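Local structure of DNA polymerase III beta subunit (Streptococcus pyogenes, 2AVT) at residues M257-E261 and I348-S352; G288-I294 and L325-P331; P353-L359 and Q370-R376. The protein probably forms the ring-shaped sliding clamp that encircles DNA and tethers the replicative DNA polymerase to its template. One frame throughout, in Å; residues are numbered along the deposited sequence.

Interaction 1 of 3, residues M257-E261 and I348-S352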
loop_
_atom_site.group_PDB
_atom_site.type_symbol
_atom_site.label_atom_id
_atom_site.label_comp_id
_atom_site.label_asym_id
_atom_site.label_seq_id
_atom_site.Cartn_x
_atom_site.Cartn_y
_atom_site.Cartn_z
ATOM N N MET A 257 -9.126 10.603 37.720
ATOM C CA MET A 257 -10.141 10.093 38.632
ATOM C C MET A 257 -9.548 9.589 39.943
ATOM O O MET A 257 -8.598 8.807 39.955
ATOM C CB MET A 257 -10.942 8.975 37.954
ATOM C CG MET A 257 -10.144 7.722 37.631
ATOM S SD MET A 257 -10.476 6.337 38.757
ATOM C CE MET A 257 -11.857 5.534 37.904
ATOM N N THR A 258 -10.124 10.050 41.048
ATOM C CA THR A 258 -9.676 9.667 42.381
ATOM C C THR A 258 -9.786 8.157 42.579
ATOM O O THR A 258 -8.863 7.410 42.253
ATOM C CB THR A 258 -10.521 10.366 43.461
ATOM O OG1 THR A 258 -10.600 11.768 43.172
ATOM C CG2 THR A 258 -9.897 10.171 44.838
ATOM N N GLU A 259 -10.920 7.710 43.108
ATOM C CA GLU A 259 -11.131 6.287 43.349
ATOM C C GLU A 259 -11.888 5.603 42.223
ATOM O O GLU A 259 -12.220 6.218 41.211
ATOM C CB GLU A 259 -11.892 6.069 44.662
ATOM C CG GLU A 259 -11.117 6.444 45.924
ATOM C CD GLU A 259 -11.868 6.088 47.199
ATOM O OE1 GLU A 259 -12.061 4.879 47.472
ATOM O OE2 GLU A 259 -12.270 7.021 47.929
ATOM N N PHE A 260 -12.155 4.318 42.418
ATOM C CA PHE A 260 -12.882 3.514 41.451
ATOM C C PHE A 260 -13.724 2.504 42.214
ATOM O O PHE A 260 -13.340 2.055 43.293
ATOM C CB PHE A 260 -11.903 2.802 40.516
ATOM C CG PHE A 260 -10.923 1.909 41.219
ATOM C CD1 PHE A 260 -9.704 2.404 41.650
ATOM C CD2 PHE A 260 -11.210 0.571 41.432
ATOM C CE1 PHE A 260 -8.785 1.580 42.277
ATOM C CE2 PHE A 260 -10.295 -0.258 42.058
ATOM C CZ PHE A 260 -9.080 0.250 42.479
ATOM N N GLU A 261 -14.878 2.160 41.656
ATOM C CA GLU A 261 -15.791 1.220 42.294
ATOM C C GLU A 261 -15.667 -0.177 41.721
ATOM O O GLU A 261 -16.104 -1.153 42.337
ATOM C CB GLU A 261 -17.232 1.699 42.114
ATOM C CG GLU A 261 -17.523 3.047 42.746
ATOM C CD GLU A 261 -17.578 2.974 44.255
ATOM O OE1 GLU A 261 -18.446 2.244 44.781
ATOM O OE2 GLU A 261 -16.755 3.646 44.914
ATOM N N ILE A 348 -8.367 -2.258 34.245
ATOM C CA ILE A 348 -9.355 -1.223 33.982
ATOM C C ILE A 348 -10.136 -0.860 35.238
ATOM O O ILE A 348 -10.658 -1.734 35.933
ATOM C CB ILE A 348 -10.343 -1.666 32.874
ATOM C CG1 ILE A 348 -9.563 -2.143 31.643
ATOM C CG2 ILE A 348 -11.250 -0.502 32.493
ATOM C CD1 ILE A 348 -10.434 -2.434 30.427
ATOM N N HIS A 349 -10.208 0.437 35.522
ATOM C CA HIS A 349 -10.914 0.946 36.693
ATOM C C HIS A 349 -12.120 1.786 36.302
ATOM O O HIS A 349 -11.977 2.809 35.625
ATOM C CB HIS A 349 -9.976 1.803 37.545
ATOM C CG HIS A 349 -8.890 1.023 38.219
ATOM N ND1 HIS A 349 -7.877 1.624 38.934
ATOM C CD2 HIS A 349 -8.670 -0.310 38.302
ATOM C CE1 HIS A 349 -7.078 0.695 39.428
ATOM N NE2 HIS A 349 -7.537 -0.487 39.060
ATOM N N PHE A 350 -13.301 1.364 36.745
ATOM C CA PHE A 350 -14.539 2.085 36.438
ATOM C C PHE A 350 -15.184 2.738 37.658
ATOM O O PHE A 350 -15.062 2.252 38.783
ATOM C CB PHE A 350 -15.613 1.154 35.859
ATOM C CG PHE A 350 -15.183 0.350 34.666
ATOM C CD1 PHE A 350 -14.537 -0.868 34.823
ATOM C CD2 PHE A 350 -15.505 0.773 33.382
ATOM C CE1 PHE A 350 -14.227 -1.654 33.723
ATOM C CE2 PHE A 350 -15.197 -0.009 32.280
ATOM C CZ PHE A 350 -14.560 -1.224 32.453
ATOM N N LEU A 351 -15.886 3.838 37.406
ATOM C CA LEU A 351 -16.642 4.537 38.433
ATOM C C LEU A 351 -18.103 4.297 38.061
ATOM O O LEU A 351 -18.587 3.165 38.150
ATOM C CB LEU A 351 -16.346 6.036 38.436
ATOM C CG LEU A 351 -15.198 6.453 39.358
ATOM C CD1 LEU A 351 -15.128 7.971 39.457
ATOM C CD2 LEU A 351 -15.431 5.850 40.738
ATOM N N SER A 352 -18.792 5.348 37.619
ATOM C CA SER A 352 -20.202 5.235 37.235
ATOM C C SER A 352 -20.352 5.106 35.720
ATOM O O SER A 352 -19.413 5.362 34.965
ATOM C CB SER A 352 -20.986 6.464 37.706
ATOM O OG SER A 352 -20.935 7.504 36.740
#

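Interaction 2 of 3, residues G288-I294 and L325-P331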
loop_
_atom_site.group_PDB
_atom_site.type_symbol
_atom_site.label_atom_id
_atom_site.label_comp_id
_atom_site.label_asym_id
_atom_site.label_seq_id
_atom_site.Cartn_x
_atom_site.Cartn_y
_atom_site.Cartn_z
ATOM N N GLY A 288 -21.911 4.920 16.930
ATOM C CA GLY A 288 -22.178 3.588 17.446
ATOM C C GLY A 288 -21.347 3.304 18.681
ATOM O O GLY A 288 -20.227 3.798 18.811
ATOM N N THR A 289 -21.885 2.501 19.591
ATOM C CA THR A 289 -21.170 2.182 20.817
ATOM C C THR A 289 -21.255 0.708 21.179
ATOM O O THR A 289 -22.060 -0.041 20.625
ATOM C CB THR A 289 -21.731 2.977 22.005
ATOM O OG1 THR A 289 -23.081 2.563 22.253
ATOM C CG2 THR A 289 -21.712 4.464 21.707
ATOM N N VAL A 290 -20.403 0.301 22.110
ATOM C CA VAL A 290 -20.397 -1.073 22.592
ATOM C C VAL A 290 -20.912 -0.992 24.024
ATOM O O VAL A 290 -20.735 0.026 24.694
ATOM C CB VAL A 290 -18.976 -1.681 22.583
ATOM C CG1 VAL A 290 -18.079 -0.929 23.550
ATOM C CG2 VAL A 290 -19.041 -3.156 22.932
ATOM N N LYS A 291 -21.554 -2.058 24.487
ATOM C CA LYS A 291 -22.116 -2.098 25.832
ATOM C C LYS A 291 -21.421 -3.155 26.673
ATOM O O LYS A 291 -21.501 -4.347 26.382
ATOM C CB LYS A 291 -23.612 -2.398 25.749
ATOM C CG LYS A 291 -24.349 -2.436 27.074
ATOM C CD LYS A 291 -25.826 -2.698 26.816
ATOM C CE LYS A 291 -26.639 -2.745 28.094
ATOM N NZ LYS A 291 -28.074 -3.027 27.796
ATOM N N LEU A 292 -20.740 -2.715 27.723
ATOM C CA LEU A 292 -20.028 -3.637 28.592
ATOM C C LEU A 292 -20.861 -3.925 29.837
ATOM O O LEU A 292 -21.192 -3.013 30.594
ATOM C CB LEU A 292 -18.677 -3.032 28.983
ATOM C CG LEU A 292 -17.570 -3.989 29.431
ATOM C CD1 LEU A 292 -17.317 -5.023 28.351
ATOM C CD2 LEU A 292 -16.299 -3.198 29.711
ATOM N N GLU A 293 -21.203 -5.196 30.029
ATOM C CA GLU A 293 -21.996 -5.624 31.178
ATOM C C GLU A 293 -21.140 -6.416 32.158
ATOM O O GLU A 293 -20.771 -7.563 31.903
ATOM C CB GLU A 293 -23.188 -6.465 30.711
ATOM C CG GLU A 293 -24.361 -5.628 30.202
ATOM C CD GLU A 293 -25.381 -6.435 29.417
ATOM O OE1 GLU A 293 -25.643 -7.600 29.785
ATOM O OE2 GLU A 293 -25.932 -5.895 28.433
ATOM N N ILE A 294 -20.836 -5.785 33.289
ATOM C CA ILE A 294 -20.009 -6.390 34.321
ATOM C C ILE A 294 -20.815 -6.845 35.532
ATOM O O ILE A 294 -21.452 -6.037 36.209
ATOM C CB ILE A 294 -18.937 -5.397 34.810
ATOM C CG1 ILE A 294 -18.023 -5.001 33.650
ATOM C CG2 ILE A 294 -18.124 -6.016 35.930
ATOM C CD1 ILE A 294 -17.030 -3.926 34.011
ATOM N N LEU A 325 -21.579 -3.473 36.956
ATOM C CA LEU A 325 -21.701 -2.245 36.184
ATOM C C LEU A 325 -21.954 -2.500 34.705
ATOM O O LEU A 325 -21.508 -3.499 34.140
ATOM C CB LEU A 325 -20.430 -1.401 36.337
ATOM C CG LEU A 325 -20.402 -0.066 35.589
ATOM C CD1 LEU A 325 -21.446 0.869 36.178
ATOM C CD2 LEU A 325 -19.023 0.557 35.692
ATOM N N THR A 326 -22.685 -1.583 34.088
ATOM C CA THR A 326 -22.987 -1.651 32.670
ATOM C C THR A 326 -22.532 -0.312 32.133
ATOM O O THR A 326 -22.984 0.726 32.611
ATOM C CB THR A 326 -24.491 -1.796 32.410
ATOM O OG1 THR A 326 -24.949 -3.054 32.918
ATOM C CG2 THR A 326 -24.778 -1.710 30.911
ATOM N N ILE A 327 -21.623 -0.320 31.165
ATOM C CA ILE A 327 -21.148 0.941 30.614
ATOM C C ILE A 327 -21.035 0.899 29.086
ATOM O O ILE A 327 -20.755 -0.146 28.493
ATOM C CB ILE A 327 -19.794 1.354 31.268
ATOM C CG1 ILE A 327 -19.429 2.783 30.861
ATOM C CG2 ILE A 327 -18.705 0.379 30.883
ATOM C CD1 ILE A 327 -18.318 3.399 31.691
ATOM N N SER A 328 -21.288 2.042 28.458
ATOM C CA SER A 328 -21.242 2.157 27.004
ATOM C C SER A 328 -20.221 3.200 26.577
ATOM O O SER A 328 -20.175 4.298 27.127
ATOM C CB SER A 328 -22.623 2.547 26.462
ATOM O OG SER A 328 -23.554 1.492 26.622
ATOM N N PHE A 329 -19.428 2.862 25.570
ATOM C CA PHE A 329 -18.393 3.763 25.092
ATOM C C PHE A 329 -18.056 3.463 23.628
ATOM O O PHE A 329 -18.375 2.393 23.113
ATOM C CB PHE A 329 -17.149 3.569 25.958
ATOM C CG PHE A 329 -16.690 2.134 26.033
ATOM C CD1 PHE A 329 -15.819 1.616 25.088
ATOM C CD2 PHE A 329 -17.163 1.294 27.025
ATOM C CE1 PHE A 329 -15.429 0.283 25.129
ATOM C CE2 PHE A 329 -16.777 -0.039 27.070
ATOM C CZ PHE A 329 -15.908 -0.542 26.118
ATOM N N ASN A 330 -17.412 4.408 22.956
ATOM C CA ASN A 330 -17.025 4.199 21.568
ATOM C C ASN A 330 -15.827 3.249 21.538
ATOM O O ASN A 330 -14.734 3.612 21.951
ATOM C CB ASN A 330 -16.658 5.533 20.918
ATOM C CG ASN A 330 -16.150 5.367 19.499
ATOM O OD1 ASN A 330 -15.048 4.871 19.279
ATOM N ND2 ASN A 330 -16.964 5.771 18.525
ATOM N N PRO A 331 -16.022 2.020 21.039
ATOM C CA PRO A 331 -14.997 0.971 20.936
ATOM C C PRO A 331 -13.632 1.376 20.349
ATOM O O PRO A 331 -12.590 0.958 20.862
ATOM C CB PRO A 331 -15.683 -0.101 20.093
ATOM C CG PRO A 331 -17.128 0.084 20.404
ATOM C CD PRO A 331 -17.281 1.583 20.411
HETATM O O HOH W 1 -24.231 0.938 23.937
#

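Interaction 3 of 3, residues P353-L359 and Q370-R376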
loop_
_atom_site.group_PDB
_atom_site.type_symbol
_atom_site.label_atom_id
_atom_site.label_comp_id
_atom_site.label_asym_id
_atom_site.label_seq_id
_atom_site.Cartn_x
_atom_site.Cartn_y
_atom_site.Cartn_z
ATOM N N PRO A 353 -21.547 4.710 35.256
ATOM C CA PRO A 353 -21.807 4.554 33.823
ATOM C C PRO A 353 -21.483 5.806 33.011
ATOM O O PRO A 353 -21.189 5.716 31.824
ATOM C CB PRO A 353 -23.295 4.211 33.781
ATOM C CG PRO A 353 -23.491 3.450 35.057
ATOM C CD PRO A 353 -22.713 4.285 36.049
ATOM N N VAL A 354 -21.531 6.970 33.654
ATOM C CA VAL A 354 -21.258 8.228 32.969
ATOM C C VAL A 354 -19.926 8.874 33.366
ATOM O O VAL A 354 -19.697 10.056 33.110
ATOM C CB VAL A 354 -22.410 9.240 33.214
ATOM C CG1 VAL A 354 -22.190 10.499 32.394
ATOM C CG2 VAL A 354 -23.741 8.611 32.845
ATOM N N ARG A 355 -19.042 8.109 33.992
ATOM C CA ARG A 355 -17.750 8.663 34.379
ATOM C C ARG A 355 -16.618 8.016 33.592
ATOM O O ARG A 355 -16.692 6.849 33.206
ATOM C CB ARG A 355 -17.497 8.478 35.881
ATOM C CG ARG A 355 -18.448 9.260 36.782
ATOM C CD ARG A 355 -18.609 10.696 36.300
ATOM N NE ARG A 355 -19.452 11.482 37.197
ATOM C CZ ARG A 355 -19.045 11.979 38.363
ATOM N NH1 ARG A 355 -17.800 11.777 38.774
ATOM N NH2 ARG A 355 -19.885 12.670 39.122
ATOM N N PRO A 356 -15.560 8.782 33.323
ATOM C CA PRO A 356 -14.422 8.247 32.576
ATOM C C PRO A 356 -13.787 7.069 33.306
ATOM O O PRO A 356 -13.590 7.124 34.522
ATOM C CB PRO A 356 -13.483 9.443 32.491
ATOM C CG PRO A 356 -14.435 10.597 32.428
ATOM C CD PRO A 356 -15.449 10.241 33.485
ATOM N N PHE A 357 -13.492 6.001 32.572
ATOM C CA PHE A 357 -12.851 4.830 33.155
ATOM C C PHE A 357 -11.388 4.812 32.723
ATOM O O PHE A 357 -11.068 5.128 31.577
ATOM C CB PHE A 357 -13.574 3.541 32.733
ATOM C CG PHE A 357 -13.630 3.311 31.246
ATOM C CD1 PHE A 357 -14.619 3.901 30.476
ATOM C CD2 PHE A 357 -12.724 2.464 30.626
ATOM C CE1 PHE A 357 -14.708 3.647 29.119
ATOM C CE2 PHE A 357 -12.809 2.205 29.270
ATOM C CZ PHE A 357 -13.800 2.795 28.515
ATOM N N THR A 358 -10.503 4.458 33.653
ATOM C CA THR A 358 -9.068 4.444 33.384
ATOM C C THR A 358 -8.488 3.080 33.063
ATOM O O THR A 358 -9.007 2.041 33.482
ATOM C CB THR A 358 -8.269 4.995 34.579
ATOM O OG1 THR A 358 -8.440 4.120 35.701
ATOM C CG2 THR A 358 -8.742 6.393 34.944
ATOM N N LEU A 359 -7.383 3.101 32.327
ATOM C CA LEU A 359 -6.694 1.887 31.933
ATOM C C LEU A 359 -5.209 2.069 32.257
ATOM O O LEU A 359 -4.642 3.135 32.029
ATOM C CB LEU A 359 -6.860 1.642 30.425
ATOM C CG LEU A 359 -8.216 1.868 29.737
ATOM C CD1 LEU A 359 -9.290 1.094 30.460
ATOM C CD2 LEU A 359 -8.560 3.350 29.722
ATOM N N GLN A 370 -4.413 5.941 30.993
ATOM C CA GLN A 370 -5.250 6.390 29.886
ATOM C C GLN A 370 -6.669 6.547 30.418
ATOM O O GLN A 370 -7.119 5.759 31.251
ATOM C CB GLN A 370 -5.223 5.388 28.730
ATOM C CG GLN A 370 -3.854 5.245 28.070
ATOM C CD GLN A 370 -3.874 4.279 26.913
ATOM O OE1 GLN A 370 -4.275 4.632 25.800
ATOM N NE2 GLN A 370 -3.457 3.049 27.166
ATOM N N LEU A 371 -7.363 7.568 29.924
ATOM C CA LEU A 371 -8.722 7.887 30.357
ATOM C C LEU A 371 -9.675 7.885 29.151
ATOM O O LEU A 371 -9.377 8.490 28.125
ATOM C CB LEU A 371 -8.701 9.271 31.020
ATOM C CG LEU A 371 -9.774 9.755 32.003
ATOM C CD1 LEU A 371 -9.694 8.946 33.284
ATOM C CD2 LEU A 371 -9.551 11.233 32.321
ATOM N N ILE A 372 -10.811 7.204 29.277
ATOM C CA ILE A 372 -11.798 7.137 28.201
ATOM C C ILE A 372 -13.187 7.526 28.696
ATOM O O ILE A 372 -13.712 6.929 29.640
ATOM C CB ILE A 372 -11.909 5.720 27.614
ATOM C CG1 ILE A 372 -10.619 5.342 26.887
ATOM C CG2 ILE A 372 -13.104 5.648 26.662
ATOM C CD1 ILE A 372 -10.618 3.911 26.364
ATOM N N THR A 373 -13.780 8.524 28.057
ATOM C CA THR A 373 -15.110 8.979 28.433
ATOM C C THR A 373 -16.165 8.082 27.800
ATOM O O THR A 373 -16.129 7.806 26.602
ATOM C CB THR A 373 -15.340 10.420 27.985
ATOM O OG1 THR A 373 -14.392 11.276 28.638
ATOM C CG2 THR A 373 -16.751 10.863 28.324
ATOM N N PRO A 374 -17.118 7.602 28.609
ATOM C CA PRO A 374 -18.196 6.726 28.147
ATOM C C PRO A 374 -19.360 7.481 27.504
ATOM O O PRO A 374 -19.371 8.711 27.449
ATOM C CB PRO A 374 -18.606 6.002 29.421
ATOM C CG PRO A 374 -18.462 7.081 30.448
ATOM C CD PRO A 374 -17.155 7.756 30.076
ATOM N N VAL A 375 -20.341 6.725 27.029
ATOM C CA VAL A 375 -21.518 7.300 26.388
ATOM C C VAL A 375 -22.773 7.036 27.221
ATOM O O VAL A 375 -23.094 5.885 27.527
ATOM C CB VAL A 375 -21.717 6.697 24.968
ATOM C CG1 VAL A 375 -22.967 7.274 24.321
ATOM C CG2 VAL A 375 -20.493 6.986 24.106
ATOM N N ARG A 376 -23.475 8.100 27.599
ATOM C CA ARG A 376 -24.700 7.941 28.383
ATOM C C ARG A 376 -25.733 7.221 27.527
ATOM O O ARG A 376 -26.311 7.811 26.615
ATOM C CB ARG A 376 -25.252 9.305 28.816
ATOM C CG ARG A 376 -24.304 10.117 29.682
ATOM C CD ARG A 376 -24.983 11.345 30.277
ATOM N NE ARG A 376 -26.118 10.988 31.126
ATOM C CZ ARG A 376 -26.728 11.834 31.951
ATOM N NH1 ARG A 376 -26.312 13.089 32.040
ATOM N NH2 ARG A 376 -27.754 11.427 32.690
HETATM O O HOH W 2 -22.468 4.554 29.873
HETATM O O HOH W 3 -2.714 2.995 29.980
#

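Interaction 1 of 3, residues M257-E261 and I348-S352
In the C-terminal clamp domain, the loop that leads into strand 262-267 folds over the end of strand 345-350, laying F260 face to face on H349. The ring centroids are 3.7 Å apart and the planes diverge by only 18°. F260 CD1 is 3.4 Å from H349 ND1, and each ring meets the other toward its rim. With its chi1 of 58°, F260 holds CG between its own backbone N and carbonyl carbon, which turns the ring out over the imidazole. H349 NE2 has a weak hydrogen bond to E263 OE1. Just past the stack the backbones join: E261 N donates to F350 O at 2.9 Å, in the carbonyl plane but bent at the hydrogen (143°). M257 and L351 meet tip to tip, CE to CG at 3.8 Å. L351 also sends CD2 to within 3.3 Å of E259 O, a carbonyl oxygen that the contact buries and that has no polar partner in the model. H349 pairs through its backbone with T358 of strand 357-361, M257 leans on the same T358, and F350, whose CB points away from the loop, touches L292 and I294 of strand 290-295 and L325 and I327 of strand 325-329.

Interaction 2 of 3, residues G288-I294 and L325-P331
V290 and F329 face each other as a hydrogen-bonded pair at one end of an antiparallel strand pair, part of a four-stranded sheet in the C-terminal DNA-clamp domain. Their side chains run alongside one another, pointing the same way, and V290 CG1 lies over the phenyl face in a CH-pi contact, 3.5 Å from the F329 ring centroid and 22° off the normal. The F329 chi1 of 54° swings the ring back across to V290. L292 meets the same ring differently, bringing CB to its edge near CE2. Beside the ring, P331 presses on V290, CG to CB at 3.4 Å, which is tight for two carbons. On this face L292 also packs its CB against I327 CG2, while A278 of helix 268-282 touches V290. The opposite face carries K291, E293, T326 and S328. K291 is fully extended and passes over T326, with K291 CE 3.5 Å from T326 CG2. Its NZ makes a long salt bridge to E293 OE2. In the backbone ladder, L292 N donates almost straight to I327 O (2.7 Å, 171°), and I327 N returns the bond to L292 O. Back at the end where V290 pairs with F329, a water spans the strands, 2.6 Å from T289 OG1 and 2.8 Å from S328 OG.

Interaction 3 of 3, residues P353-L359 and Q370-R376
F357 and I372 pair across the last beta hairpin of the clamp, strands 357-361 and 367-372, whose antiparallel ladder is the first kind of contact here. F357 N donates to I372 O at 3.1 Å and I372 N answers to F357 O; two residues further along, L359 and Q370 exchange a second pair of bonds, with T358 and L371 as the non-hydrogen-bonded pair between them.

Apolar contacts line the face that carries F357, L359 and I372. F357, with chi1 at 59°, folds its ring across the strand boundary, and I372 CB sits over the ring face, 3.9 Å from the centroid; I372 CG2 reaches F357 CZ at 3.5 Å. Further along, the CD2 branch of L359 touches I372 CD1. On the other face P356 rests CB on L371 CG. Past the strands V354 grips the aliphatic part of R376, both methyls meeting R376 CG at 3.5 Å. The P374 ring, by contrast, makes van der Waals contact with carbonyl oxygens, its CG 3.3 Å from both P353 O and R355 O.

Water forms the third group. One molecule donates to P353 O (2.6 Å) and V375 O, bridging the loop before one strand and the segment after the other; another donates to L359 O and accepts from Q370 NE2. Q370 OE1 accepts a hydrogen bond from S337 OG.

In the sheet, 357-361 lies next to strand 345-350, while 367-372 borders strand 184-191 through L371 and M185. F357 meets the rings of F350 and F329, and V375 bonds by backbone to S328 of strand 325-329.

In the fold
From the N terminus, the chain first passes 257-261, whose loop closes only at 348-352, 87 residues later. Nested within that long loop is interaction 2, where 288-294 meets 325-331 after three intervening strands. Interaction 3 follows in series: 353-359 begins directly after 348-352 and is closed by the hairpin return of 370-376. Interactions 1 and 3 both reach one sheet, in which strands 345-350 and 357-361 are neighbours; interaction 2 belongs to another. F350 bridges the two sheets, while P353 and P374 lean on L325 and I327. All three contacts therefore meet round the same part of the C-terminal domain.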